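Local coordinates for DNA helicase assembly protein (Enterobacteria phage T4, PDB 1C1K) that loads the replicative helicase onto forked DNA coated with single-stranded-DNA-binding protein during phage replication, recombination and repair, at residues A[149-153]-A[154-158]. Residues are numbered along the deposited sequence; the frame is centred on the assembly and turned at random.
Sequences KLLQS and NIISF
Two backbone bonds from Asn154 and Ile155 to Leu151 and Leu150, together with the positive phi of Asn154 (62°), identify the end of helix 146-152 as a Schellman motif. Ile155 N reaches Leu150 O at 3.0 Å, nearly in line with the carbonyl (C=O...N 165°), whereas Asn154 N lies 2.9 Å from Leu151 O, above that carbonyl's plane.

The tightly packed part is the buried apolar side. In Leu151, chi1 of 173° and a second torsion near +60° together bring CD1 over one face of the Phe158 ring, 4.0 Å from Phe158 CD1. Ile156 lays CG1 along the Leu151 backbone, 3.8 Å from Leu151 CA, and its CD1 approaches Leu150 CB.

The solvent side is carried by exposed Ser153, Asn154 and Ile155. Ile155 CD1 reaches back to CD2 of buried Leu150 at 3.8 Å, while Ser153 turns its OG to Lys149 O (2.8 Å), a carbonyl that Ser153 N also grips from the opposite face.

Ser157 is the N-cap of helix 158-168, its OG accepting from Thr160 N. Leu150 and Ile156 rest on helix 109-126 at Phe123 and Ile120, and Leu151 and Phe158 pack against helix 181-196, placing this helix-to-helix turn between those two helices.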
# COMPACT_ATOMS: atom_id res chain seq x y z
N LYS A 149 -10.25 3.18 -11.25
CA LYS A 149 -9.93 4.43 -11.93
C LYS A 149 -9.68 5.54 -10.91
O LYS A 149 -8.81 6.39 -11.12
CB LYS A 149 -11.07 4.85 -12.86
CG LYS A 149 -11.06 4.16 -14.21
CD LYS A 149 -12.27 4.55 -15.05
CE LYS A 149 -12.38 3.70 -16.31
NZ LYS A 149 -11.12 3.66 -17.08
N LEU A 150 -10.44 5.53 -9.82
CA LEU A 150 -10.27 6.54 -8.78
C LEU A 150 -8.92 6.37 -8.10
O LEU A 150 -8.27 7.35 -7.73
CB LEU A 150 -11.41 6.44 -7.77
CG LEU A 150 -12.78 6.90 -8.30
CD1 LEU A 150 -13.86 6.62 -7.27
CD2 LEU A 150 -12.72 8.38 -8.64
N LEU A 151 -8.49 5.12 -7.94
CA LEU A 151 -7.20 4.88 -7.32
C LEU A 151 -6.11 5.38 -8.27
O LEU A 151 -5.15 6.03 -7.85
CB LEU A 151 -7.00 3.39 -7.06
CG LEU A 151 -5.61 2.97 -6.56
CD1 LEU A 151 -5.33 3.62 -5.21
CD2 LEU A 151 -5.54 1.46 -6.47
N GLN A 152 -6.27 5.07 -9.55
CA GLN A 152 -5.31 5.49 -10.57
C GLN A 152 -5.12 7.00 -10.57
O GLN A 152 -4.00 7.50 -10.69
CB GLN A 152 -5.78 5.05 -11.95
CG GLN A 152 -5.50 3.60 -12.29
CD GLN A 152 -6.02 3.23 -13.67
OE1 GLN A 152 -7.23 3.22 -13.91
NE2 GLN A 152 -5.11 2.93 -14.58
N SER A 153 -6.23 7.73 -10.44
CA SER A 153 -6.19 9.19 -10.45
C SER A 153 -5.74 9.77 -9.12
O SER A 153 -5.70 10.98 -8.95
CB SER A 153 -7.57 9.75 -10.81
OG SER A 153 -8.17 9.03 -11.87
N ASN A 154 -5.42 8.89 -8.18
CA ASN A 154 -4.97 9.31 -6.86
C ASN A 154 -6.02 10.11 -6.09
O ASN A 154 -5.69 10.94 -5.24
CB ASN A 154 -3.68 10.12 -6.98
CG ASN A 154 -3.03 10.39 -5.63
OD1 ASN A 154 -2.92 9.50 -4.79
ND2 ASN A 154 -2.60 11.63 -5.42
N ILE A 155 -7.29 9.84 -6.38
CA ILE A 155 -8.39 10.51 -5.69
C ILE A 155 -8.60 9.81 -4.34
O ILE A 155 -9.03 10.43 -3.36
CB ILE A 155 -9.69 10.46 -6.53
CG1 ILE A 155 -9.61 11.52 -7.64
CG2 ILE A 155 -10.90 10.74 -5.66
CD1 ILE A 155 -9.96 10.99 -9.01
N ILE A 156 -8.27 8.52 -4.30
CA ILE A 156 -8.37 7.72 -3.08
C ILE A 156 -7.03 7.03 -2.88
O ILE A 156 -6.27 6.87 -3.83
CB ILE A 156 -9.51 6.66 -3.14
CG1 ILE A 156 -9.19 5.59 -4.18
CG2 ILE A 156 -10.83 7.35 -3.45
CD1 ILE A 156 -10.24 4.48 -4.24
N SER A 157 -6.75 6.63 -1.65
CA SER A 157 -5.47 5.99 -1.33
C SER A 157 -5.49 4.47 -1.42
O SER A 157 -6.55 3.84 -1.56
CB SER A 157 -5.05 6.39 0.08
OG SER A 157 -5.94 5.83 1.02
N PHE A 158 -4.31 3.87 -1.34
CA PHE A 158 -4.18 2.43 -1.38
C PHE A 158 -4.83 1.85 -0.13
O PHE A 158 -5.46 0.80 -0.19
CB PHE A 158 -2.70 2.02 -1.41
CG PHE A 158 -2.14 1.83 -2.79
CD1 PHE A 158 -1.78 2.92 -3.57
CD2 PHE A 158 -1.98 0.55 -3.32
CE1 PHE A 158 -1.25 2.75 -4.84
CE2 PHE A 158 -1.45 0.37 -4.59
CZ PHE A 158 -1.09 1.47 -5.36